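Local atomic coordinates of glucose-inhibited division protein A-related protein, probable oxidoreductase (PDB entry 2CUL), a protein that binds flavin-adenine dinucleotide in a Rossmann-type fold and is probably an oxidoreductase related to the glucose-inhibited division protein GidA. Residues L94-N99 with S154-R159; V178-F183 with V208-Y213; G200-G205 with K221-H226. All blocks are in the same frame, centred on the assembly; numbering follows the deposited sequence.

Interaction 1. Residues L94-N99 with S154-R159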
loop_
_atom_site.group_PDB
_atom_site.type_symbol
_atom_site.label_atom_id
_atom_site.label_comp_id
_atom_site.label_asym_id
_atom_site.label_seq_id
_atom_site.Cartn_x
_atom_site.Cartn_y
_atom_site.Cartn_z
ATOM N N LEU A 94 14.355 0.742 4.660
ATOM C CA LEU A 94 14.334 2.147 4.281
ATOM C C LEU A 94 15.716 2.667 3.907
ATOM O O LEU A 94 16.697 2.399 4.606
ATOM C CB LEU A 94 13.783 2.994 5.435
ATOM C CG LEU A 94 12.397 2.632 5.982
ATOM C CD1 LEU A 94 11.998 3.650 7.043
ATOM C CD2 LEU A 94 11.375 2.617 4.851
ATOM N N LEU A 95 15.804 3.385 2.789
ATOM C CA LEU A 95 17.073 3.980 2.386
ATOM C C LEU A 95 17.130 5.300 3.143
ATOM O O LEU A 95 16.239 6.137 3.000
ATOM C CB LEU A 95 17.106 4.261 0.882
ATOM C CG LEU A 95 17.279 3.089 -0.076
ATOM C CD1 LEU A 95 17.275 3.616 -1.506
ATOM C CD2 LEU A 95 18.591 2.371 0.217
ATOM N N LEU A 96 18.174 5.489 3.940
ATOM C CA LEU A 96 18.291 6.707 4.730
ATOM C C LEU A 96 19.529 7.541 4.456
ATOM O O LEU A 96 20.599 7.020 4.145
ATOM C CB LEU A 96 18.289 6.366 6.226
ATOM C CG LEU A 96 17.162 5.505 6.803
ATOM C CD1 LEU A 96 17.406 5.295 8.297
ATOM C CD2 LEU A 96 15.821 6.182 6.573
ATOM N N GLU A 97 19.356 8.851 4.567
ATOM C CA GLU A 97 20.447 9.805 4.442
ATOM C C GLU A 97 20.216 10.581 5.730
ATOM O O GLU A 97 19.401 11.506 5.785
ATOM C CB GLU A 97 20.282 10.694 3.206
ATOM C CG GLU A 97 20.286 9.903 1.907
ATOM C CD GLU A 97 20.460 10.766 0.670
ATOM O OE1 GLU A 97 20.020 11.935 0.681
ATOM O OE2 GLU A 97 21.027 10.262 -0.321
ATOM N N GLY A 98 20.903 10.161 6.787
ATOM C CA GLY A 98 20.711 10.800 8.072
ATOM C C GLY A 98 19.338 10.389 8.573
ATOM O O GLY A 98 19.015 9.199 8.605
ATOM N N ASN A 99 18.512 11.361 8.942
ATOM C CA ASN A 99 17.178 11.045 9.438
ATOM C C ASN A 99 16.133 11.126 8.329
ATOM O O ASN A 99 14.933 11.076 8.592
ATOM C CB ASN A 99 16.805 11.996 10.580
ATOM C CG ASN A 99 16.529 13.406 10.101
ATOM O OD1 ASN A 99 16.966 13.809 9.025
ATOM N ND2 ASN A 99 15.807 14.173 10.913
ATOM N N SER A 154 11.348 -2.199 12.687
ATOM C CA SER A 154 11.473 -2.511 14.111
ATOM C C SER A 154 12.861 -2.126 14.613
ATOM O O SER A 154 13.005 -1.545 15.692
ATOM C CB SER A 154 11.239 -4.005 14.349
ATOM O OG SER A 154 9.943 -4.391 13.924
ATOM N N ARG A 155 13.883 -2.452 13.829
ATOM C CA ARG A 155 15.253 -2.120 14.208
ATOM C C ARG A 155 15.444 -0.616 14.329
ATOM O O ARG A 155 16.215 -0.147 15.165
ATOM C CB ARG A 155 16.248 -2.665 13.184
ATOM C CG ARG A 155 16.383 -4.171 13.175
ATOM C CD ARG A 155 17.541 -4.583 12.285
ATOM N NE ARG A 155 17.698 -6.030 12.218
ATOM C CZ ARG A 155 18.648 -6.641 11.519
ATOM N NH1 ARG A 155 19.527 -5.926 10.828
ATOM N NH2 ARG A 155 18.717 -7.965 11.510
ATOM N N LEU A 156 14.742 0.143 13.493
ATOM C CA LEU A 156 14.852 1.594 13.514
ATOM C C LEU A 156 14.113 2.215 14.691
ATOM O O LEU A 156 14.259 3.406 14.958
ATOM C CB LEU A 156 14.336 2.184 12.194
ATOM C CG LEU A 156 15.149 1.801 10.952
ATOM C CD1 LEU A 156 14.475 2.350 9.703
ATOM C CD2 LEU A 156 16.567 2.343 11.075
ATOM N N GLY A 157 13.316 1.408 15.387
ATOM C CA GLY A 157 12.596 1.909 16.546
ATOM C C GLY A 157 11.095 2.097 16.411
ATOM O O GLY A 157 10.427 2.447 17.385
ATOM N N PHE A 158 10.550 1.871 15.220
ATOM C CA PHE A 158 9.114 2.034 15.025
ATOM C C PHE A 158 8.290 1.100 15.907
ATOM O O PHE A 158 8.640 -0.065 16.095
ATOM C CB PHE A 158 8.752 1.807 13.556
ATOM C CG PHE A 158 9.122 2.951 12.662
ATOM C CD1 PHE A 158 8.294 4.066 12.556
ATOM C CD2 PHE A 158 10.306 2.923 11.934
ATOM C CE1 PHE A 158 8.642 5.136 11.733
ATOM C CE2 PHE A 158 10.665 3.988 11.110
ATOM C CZ PHE A 158 9.829 5.095 11.009
ATOM N N ARG A 159 7.195 1.633 16.446
ATOM C CA ARG A 159 6.288 0.877 17.306
ATOM C C ARG A 159 5.063 0.424 16.514
ATOM O O ARG A 159 4.587 1.141 15.634
ATOM C CB ARG A 159 5.826 1.739 18.484
ATOM C CG ARG A 159 6.930 2.175 19.435
ATOM C CD ARG A 159 7.664 0.985 20.025
ATOM N NE ARG A 159 8.204 1.290 21.346
ATOM C CZ ARG A 159 8.930 0.445 22.070
ATOM N NH1 ARG A 159 9.212 -0.765 21.599
ATOM N NH2 ARG A 159 9.365 0.803 23.270
#
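Leu94 and Leu96 meet Leu156, and Leu94 also meets Phe158, in a small, purely apolar contact that packs the end of strand 84-97, in the mixed Rossmann-type sheet, against the turn that closes helix 148-155. CD1 of Leu94 lies 3.9 Å from CD1 of Leu156, the side chains slanting across one another, whereas Leu96 and Leu156 meet tip to tip, CD1 of the former 4.1 Å from CD2 of the latter. Leu156 is thus forked over two strand residues, one methyl for each, its CG lying beside the backbone N and anti to the carbonyl carbon (chi1 -64°). The same CD1 of Leu94 approaches the Phe158 ring obliquely, 4.3 Å from CE2. Leu156 and Phe158 flank Gly157, where positive phi (108°) and backbone bonds into the last turn, among them Gly157 N to Ser154 O at 3.0 Å, make a Schellman motif. This reversal lets residues before and after the glycine face the same strand. Leu153 and Leu201 line the same apolar patch. Adhesion between residues 94-99 and 154-159 therefore rests on methyl and ring packing, the polar link coming from Asp152, one turn back in the helix, which accepts from the backbone N of Leu94.

Interaction 2. Residues V178-F183 with V208-Y213. With FAD (flavin-adenine dinucleotide), chain B.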
loop_
_atom_site.group_PDB
_atom_site.type_symbol
_atom_site.label_atom_id
_atom_site.label_comp_id
_atom_site.label_asym_id
_atom_site.label_seq_id
_atom_site.Cartn_x
_atom_site.Cartn_y
_atom_site.Cartn_z
ATOM N N VAL A 178 -6.346 -13.025 9.277
ATOM C CA VAL A 178 -4.985 -12.541 9.102
ATOM C C VAL A 178 -4.650 -11.571 10.229
ATOM O O VAL A 178 -5.282 -10.521 10.365
ATOM C CB VAL A 178 -4.779 -11.792 7.763
ATOM C CG1 VAL A 178 -3.371 -11.195 7.727
ATOM C CG2 VAL A 178 -4.960 -12.741 6.588
ATOM N N ARG A 179 -3.678 -11.940 11.056
ATOM C CA ARG A 179 -3.238 -11.062 12.126
ATOM C C ARG A 179 -2.040 -10.325 11.552
ATOM O O ARG A 179 -1.162 -10.930 10.932
ATOM C CB ARG A 179 -2.848 -11.863 13.370
ATOM C CG ARG A 179 -4.046 -12.460 14.086
ATOM C CD ARG A 179 -3.662 -13.028 15.440
ATOM N NE ARG A 179 -4.821 -13.548 16.159
ATOM C CZ ARG A 179 -4.771 -14.077 17.377
ATOM N NH1 ARG A 179 -3.612 -14.156 18.018
ATOM N NH2 ARG A 179 -5.877 -14.528 17.955
ATOM N N TYR A 180 -2.013 -9.013 11.738
ATOM C CA TYR A 180 -0.934 -8.212 11.193
ATOM C C TYR A 180 -0.589 -7.065 12.120
ATOM O O TYR A 180 -1.260 -6.839 13.130
ATOM C CB TYR A 180 -1.349 -7.669 9.820
ATOM C CG TYR A 180 -2.525 -6.717 9.874
ATOM C CD1 TYR A 180 -2.327 -5.339 9.952
ATOM C CD2 TYR A 180 -3.837 -7.195 9.893
ATOM C CE1 TYR A 180 -3.403 -4.457 10.048
ATOM C CE2 TYR A 180 -4.923 -6.318 9.990
ATOM C CZ TYR A 180 -4.696 -4.954 10.067
ATOM O OH TYR A 180 -5.761 -4.083 10.174
ATOM N N LEU A 181 0.467 -6.346 11.770
ATOM C CA LEU A 181 0.907 -5.216 12.568
ATOM C C LEU A 181 0.710 -3.907 11.825
ATOM O O LEU A 181 1.022 -3.798 10.641
ATOM C CB LEU A 181 2.385 -5.365 12.926
ATOM C CG LEU A 181 2.772 -6.567 13.786
ATOM C CD1 LEU A 181 4.261 -6.508 14.084
ATOM C CD2 LEU A 181 1.973 -6.554 15.080
ATOM N N ALA A 182 0.182 -2.917 12.537
ATOM C CA ALA A 182 -0.033 -1.592 11.973
ATOM C C ALA A 182 0.818 -0.632 12.790
ATOM O O ALA A 182 1.066 -0.872 13.974
ATOM C CB ALA A 182 -1.499 -1.200 12.078
ATOM N N PHE A 183 1.283 0.440 12.159
ATOM C CA PHE A 183 2.077 1.434 12.870
ATOM C C PHE A 183 1.253 1.961 14.036
ATOM O O PHE A 183 0.057 2.226 13.896
ATOM C CB PHE A 183 2.424 2.604 11.949
ATOM C CG PHE A 183 3.513 2.304 10.965
ATOM C CD1 PHE A 183 4.841 2.279 11.372
ATOM C CD2 PHE A 183 3.215 2.055 9.627
ATOM C CE1 PHE A 183 5.863 2.012 10.463
ATOM C CE2 PHE A 183 4.226 1.785 8.711
ATOM C CZ PHE A 183 5.553 1.765 9.127
ATOM N N VAL A 208 -1.693 1.690 8.760
ATOM C CA VAL A 208 -1.745 2.751 9.774
ATOM C C VAL A 208 -3.113 2.900 10.441
ATOM O O VAL A 208 -3.199 3.320 11.594
ATOM C CB VAL A 208 -1.321 4.139 9.220
ATOM C CG1 VAL A 208 0.173 4.161 8.991
ATOM C CG2 VAL A 208 -2.062 4.459 7.942
ATOM N N ARG A 209 -4.182 2.563 9.726
ATOM C CA ARG A 209 -5.522 2.670 10.300
ATOM C C ARG A 209 -6.490 1.698 9.646
ATOM O O ARG A 209 -6.433 1.469 8.437
ATOM C CB ARG A 209 -6.049 4.102 10.161
ATOM C CG ARG A 209 -7.426 4.304 10.774
ATOM C CD ARG A 209 -7.714 5.775 11.029
ATOM N NE ARG A 209 -7.631 6.578 9.814
ATOM C CZ ARG A 209 -7.771 7.900 9.784
ATOM N NH1 ARG A 209 -8.003 8.570 10.905
ATOM N NH2 ARG A 209 -7.677 8.551 8.635
ATOM N N GLU A 210 -7.380 1.126 10.451
ATOM C CA GLU A 210 -8.352 0.170 9.937
ATOM C C GLU A 210 -9.375 0.829 9.023
ATOM O O GLU A 210 -9.599 2.042 9.082
ATOM C CB GLU A 210 -9.076 -0.533 11.091
ATOM C CG GLU A 210 -8.197 -1.484 11.884
ATOM C CD GLU A 210 -8.982 -2.311 12.882
ATOM O OE1 GLU A 210 -9.528 -1.729 13.842
ATOM O OE2 GLU A 210 -9.055 -3.545 12.704
ATOM N N GLY A 211 -9.986 0.018 8.167
ATOM C CA GLY A 211 -10.983 0.522 7.245
ATOM C C GLY A 211 -11.268 -0.477 6.142
ATOM O O GLY A 211 -10.539 -1.456 5.996
ATOM N N ASP A 212 -12.335 -0.239 5.379
ATOM C CA ASP A 212 -12.711 -1.120 4.278
ATOM C C ASP A 212 -12.189 -0.556 2.955
ATOM O O ASP A 212 -11.461 0.435 2.952
ATOM C CB ASP A 212 -14.231 -1.290 4.216
ATOM C CG ASP A 212 -14.968 0.032 4.141
ATOM O OD1 ASP A 212 -14.392 1.025 3.653
ATOM O OD2 ASP A 212 -16.138 0.064 4.564
ATOM N N TYR A 213 -12.570 -1.168 1.834
ATOM C CA TYR A 213 -12.080 -0.712 0.533
ATOM C C TYR A 213 -12.285 0.777 0.290
ATOM O O TYR A 213 -11.352 1.477 -0.093
ATOM C CB TYR A 213 -12.739 -1.490 -0.613
ATOM C CG TYR A 213 -12.538 -2.991 -0.580
ATOM C CD1 TYR A 213 -11.287 -3.554 -0.321
ATOM C CD2 TYR A 213 -13.607 -3.852 -0.834
ATOM C CE1 TYR A 213 -11.109 -4.943 -0.313
ATOM C CE2 TYR A 213 -13.444 -5.230 -0.831
ATOM C CZ TYR A 213 -12.199 -5.772 -0.568
ATOM O OH TYR A 213 -12.067 -7.140 -0.537
HETATM P PA FAD B . -3.507 -3.951 0.307
HETATM O O1A FAD B . -3.373 -5.258 0.969
HETATM O O2A FAD B . -4.653 -3.703 -0.606
HETATM O O5B FAD B . -2.178 -3.638 -0.517
HETATM C C5B FAD B . -0.898 -3.787 0.100
HETATM C C4B FAD B . 0.095 -3.979 -1.040
HETATM O O4B FAD B . 1.400 -3.789 -0.494
HETATM C C3B FAD B . 0.085 -5.388 -1.666
HETATM O O3B FAD B . 0.008 -5.341 -3.075
HETATM C C2B FAD B . 1.357 -5.995 -1.154
HETATM O O2B FAD B . 1.884 -7.058 -1.914
HETATM C C1B FAD B . 2.259 -4.768 -1.060
HETATM N N9A FAD B . 3.412 -4.911 -0.175
HETATM C C8A FAD B . 3.397 -5.200 1.170
HETATM N N7A FAD B . 4.618 -5.258 1.686
HETATM C C5A FAD B . 5.457 -4.992 0.622
HETATM C C6A FAD B . 6.867 -4.910 0.526
HETATM N N6A FAD B . 7.685 -5.091 1.548
HETATM N N1A FAD B . 7.405 -4.619 -0.718
HETATM C C2A FAD B . 6.577 -4.425 -1.800
HETATM N N3A FAD B . 5.219 -4.492 -1.769
HETATM C C4A FAD B . 4.712 -4.778 -0.539
HETATM N N1 FAD B . -12.185 -4.661 3.379
HETATM C C2 FAD B . -13.332 -4.742 2.622
HETATM O O2 FAD B . -13.886 -3.748 2.220
HETATM N N3 FAD B . -13.848 -6.012 2.322
HETATM C C4 FAD B . -13.285 -7.199 2.739
HETATM O O4 FAD B . -13.799 -8.296 2.434
HETATM C C4X FAD B . -12.112 -7.115 3.518
HETATM N N5 FAD B . -11.492 -8.267 3.982
HETATM C C5X FAD B . -10.343 -8.192 4.747
HETATM C C6 FAD B . -9.740 -9.364 5.201
HETATM C C7 FAD B . -8.565 -9.352 5.977
HETATM C C7M FAD B . -7.963 -10.659 6.430
HETATM C C8 FAD B . -7.979 -8.076 6.303
HETATM C C8M FAD B . -6.719 -7.973 7.121
HETATM C C9 FAD B . -8.583 -6.876 5.856
HETATM C C9A FAD B . -9.768 -6.901 5.073
HETATM N N10 FAD B . -10.414 -5.706 4.594
HETATM C C10 FAD B . -11.584 -5.814 3.821
HETATM C "C1'" FAD B . -9.881 -4.321 4.912
HETATM C "C2'" FAD B . -9.169 -3.518 3.800
HETATM O "O2'" FAD B . -10.126 -3.003 2.913
HETATM C "C3'" FAD B . -8.150 -4.364 3.009
HETATM O "O3'" FAD B . -7.148 -4.903 3.870
HETATM C "C4'" FAD B . -7.406 -3.554 1.928
HETATM O "O4'" FAD B . -6.708 -4.420 1.035
HETATM C "C5'" FAD B . -6.432 -2.578 2.617
HETATM O "O5'" FAD B . -5.767 -1.782 1.622
HETATM P P FAD B . -4.213 -1.474 1.673
HETATM O O1P FAD B . -3.975 -0.600 0.512
HETATM O O2P FAD B . -3.818 -0.925 3.014
HETATM O O3P FAD B . -3.498 -2.866 1.500
HETATM O O HOH W 1 -8.224 -4.947 10.633
HETATM O O HOH W 2 -2.703 1.739 13.774
#
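In the wall of the flavin pocket, Tyr180, Ala182 and Phe183 of strand 176-183 meet Val208 and Glu210 of the loop leading into helix 213-230. Phe183 packs on Val208, CD2 to CG1 at 3.8 Å, and a water donates to the carbonyl O of each, tying the two backbones. Tyr180 and Glu210 cross with ring and carboxylate planes 54° apart, OH of Tyr180 lying 4.0 Å from CG of Glu210. A second water, in the plane of the tyrosine ring, accepts from OH of Tyr180 at 2.7 Å and donates to OE2 of Glu210 at 2.6 Å. The antiparallel sheet and the loop that follows the last strand of the Rossmann-type sheet converge on the flavin. Val178 CB is 3.6 Å from FAD C7M; Tyr180, its CG between backbone N and carbonyl carbon (chi1 64°), brings CE2 within 3.8 Å of FAD C8M. Asp212 N-caps the helix, and N of Tyr213 donates to FAD O2 at 2.9 Å and 161°. That oxygen also sits over one face of the Tyr213 ring, offset toward the rim. A glycine in place of Tyr213 would probably strip flavin O2 of its aromatic cover and leave Phe13 without its stacking partner.

Interaction 3. Residues G200-G205 with K221-H226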
loop_
_atom_site.group_PDB
_atom_site.type_symbol
_atom_site.label_atom_id
_atom_site.label_comp_id
_atom_site.label_asym_id
_atom_site.label_seq_id
_atom_site.Cartn_x
_atom_site.Cartn_y
_atom_site.Cartn_z
ATOM N N GLY A 200 10.592 12.880 5.392
ATOM C CA GLY A 200 10.191 12.445 4.062
ATOM C C GLY A 200 9.429 11.135 3.969
ATOM O O GLY A 200 9.265 10.589 2.876
ATOM N N LEU A 201 8.934 10.653 5.105
ATOM C CA LEU A 201 8.219 9.381 5.169
ATOM C C LEU A 201 6.730 9.529 5.457
ATOM O O LEU A 201 6.339 10.242 6.378
ATOM C CB LEU A 201 8.854 8.502 6.248
ATOM C CG LEU A 201 8.356 7.061 6.380
ATOM C CD1 LEU A 201 8.689 6.288 5.112
ATOM C CD2 LEU A 201 9.013 6.405 7.584
ATOM N N TYR A 202 5.913 8.834 4.669
ATOM C CA TYR A 202 4.458 8.863 4.815
ATOM C C TYR A 202 3.918 7.438 4.869
ATOM O O TYR A 202 4.594 6.500 4.465
ATOM C CB TYR A 202 3.829 9.579 3.617
ATOM C CG TYR A 202 4.276 11.012 3.467
ATOM C CD1 TYR A 202 3.507 12.057 3.977
ATOM C CD2 TYR A 202 5.481 11.322 2.842
ATOM C CE1 TYR A 202 3.928 13.375 3.870
ATOM C CE2 TYR A 202 5.913 12.637 2.730
ATOM C CZ TYR A 202 5.131 13.659 3.247
ATOM O OH TYR A 202 5.555 14.964 3.143
ATOM N N ALA A 203 2.699 7.284 5.373
ATOM C CA ALA A 203 2.061 5.975 5.438
ATOM C C ALA A 203 0.564 6.166 5.226
ATOM O O ALA A 203 -0.003 7.186 5.624
ATOM C CB ALA A 203 2.326 5.317 6.777
ATOM N N VAL A 204 -0.072 5.189 4.589
ATOM C CA VAL A 204 -1.500 5.280 4.309
ATOM C C VAL A 204 -2.135 3.893 4.247
ATOM O O VAL A 204 -1.451 2.903 3.998
ATOM C CB VAL A 204 -1.732 6.018 2.962
ATOM C CG1 VAL A 204 -1.196 5.183 1.806
ATOM C CG2 VAL A 204 -3.200 6.317 2.763
ATOM N N GLY A 205 -3.439 3.827 4.496
ATOM C CA GLY A 205 -4.132 2.556 4.423
ATOM C C GLY A 205 -4.120 1.729 5.689
ATOM O O GLY A 205 -3.879 2.237 6.784
ATOM N N LYS A 221 -6.727 9.011 -1.693
ATOM C CA LYS A 221 -7.027 10.264 -2.375
ATOM C C LYS A 221 -6.664 11.447 -1.478
ATOM O O LYS A 221 -6.132 12.452 -1.947
ATOM C CB LYS A 221 -8.511 10.331 -2.744
ATOM C CG LYS A 221 -8.890 11.606 -3.490
ATOM C CD LYS A 221 -10.319 11.563 -3.990
ATOM C CE LYS A 221 -10.628 12.785 -4.841
ATOM N NZ LYS A 221 -12.033 12.774 -5.333
ATOM N N ARG A 222 -6.954 11.320 -0.184
ATOM C CA ARG A 222 -6.654 12.384 0.773
ATOM C C ARG A 222 -5.148 12.622 0.837
ATOM O O ARG A 222 -4.691 13.762 0.933
ATOM C CB ARG A 222 -7.188 12.016 2.161
ATOM C CG ARG A 222 -7.131 13.149 3.184
ATOM C CD ARG A 222 -7.954 12.816 4.428
ATOM N NE ARG A 222 -7.341 11.801 5.287
ATOM C CZ ARG A 222 -6.343 12.032 6.137
ATOM N NH1 ARG A 222 -5.825 13.250 6.253
ATOM N NH2 ARG A 222 -5.871 11.044 6.887
ATOM N N LEU A 223 -4.378 11.542 0.794
ATOM C CA LEU A 223 -2.928 11.663 0.819
ATOM C C LEU A 223 -2.464 12.344 -0.461
ATOM O O LEU A 223 -1.610 13.226 -0.428
ATOM C CB LEU A 223 -2.267 10.284 0.941
ATOM C CG LEU A 223 -0.764 10.233 0.639
ATOM C CD1 LEU A 223 -0.002 11.167 1.574
ATOM C CD2 LEU A 223 -0.268 8.799 0.784
ATOM N N ALA A 224 -3.028 11.928 -1.591
ATOM C CA ALA A 224 -2.654 12.518 -2.874
ATOM C C ALA A 224 -2.906 14.022 -2.854
ATOM O O ALA A 224 -2.068 14.808 -3.299
ATOM C CB ALA A 224 -3.444 11.862 -4.007
ATOM N N GLU A 225 -4.061 14.423 -2.331
ATOM C CA GLU A 225 -4.397 15.839 -2.261
ATOM C C GLU A 225 -3.425 16.592 -1.362
ATOM O O GLU A 225 -3.060 17.730 -1.653
ATOM C CB GLU A 225 -5.828 16.020 -1.762
ATOM C CG GLU A 225 -6.866 15.370 -2.671
ATOM C CD GLU A 225 -8.283 15.517 -2.150
ATOM O OE1 GLU A 225 -8.504 15.264 -0.948
ATOM O OE2 GLU A 225 -9.176 15.873 -2.946
ATOM N N HIS A 226 -3.001 15.962 -0.270
ATOM C CA HIS A 226 -2.056 16.605 0.633
ATOM C C HIS A 226 -0.699 16.788 -0.043
ATOM O O HIS A 226 -0.105 17.868 0.014
ATOM C CB HIS A 226 -1.871 15.780 1.909
ATOM C CG HIS A 226 -0.737 16.257 2.765
ATOM N ND1 HIS A 226 -0.757 17.474 3.413
ATOM C CD2 HIS A 226 0.470 15.707 3.036
ATOM C CE1 HIS A 226 0.390 17.654 4.043
ATOM N NE2 HIS A 226 1.153 16.597 3.830
HETATM O O HOH W 3 3.937 16.649 4.583
#
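Tyr202, on strand 201-203 at one edge of the mixed sheet, is the first residue of its segment to meet helix 213-230, the last helix, which packs here on the Rossmann-type sheet. CD1 of its ring is 4.3 Å from CD1 of Leu223, and CE1 is likewise 4.3 Å from NE2 of His226, near the plane of the imidazole and at its edge. Both partners come at the tyrosine ring obliquely. The phenol oxygen OH then reaches a water at 2.7 Å, which is also 2.9 Å from NE2 of His226; the water lies in the plane of both rings, so it joins strand and helix through their edges. Ala203 turns its methyl from the helix, and Val204 faces it again: CB lies 3.8 Å from CD2 of Leu223, the two side chains crossing at a slant. Leu223 can straddle Tyr202 and Val204 because CG stands opposite the backbone N (chi1 166°), sending CD1 toward Tyr202 and CD2 toward Val204. Val118 of the neighbouring strand and Thr18 of helix 13-24 also border Leu223. Gly205 touches the flavin cofactor. The chemistry is therefore graded, apolar where Leu223 packs between sheet and helix and polar beside His226, where one water links a tyrosine to a histidine.

In the fold
Interactions 2 and 3 are buried and lie about 11 Å from the centre of the chain to their own centres, whereas interaction 1, about 18 Å out, is only partly buried. Interactions 1 and 3 both draw on the mixed sheet, at strands 84-97 and 201-203; interaction 2 instead uses the antiparallel sheet. Interaction 3 uses the middle of helix 213-230, whereas interaction 2 uses the loop before it and reaches the helix only at Tyr213, which meets the flavin. Apolar residues join all three: Phe158 packs on Phe183 and Leu201, and Val208 on Ala203. Chemistry follows place. Interaction 1 has methyls and a ring alone, interaction 3 adds one water, and interaction 2 combines bridging waters with direct flavin contacts.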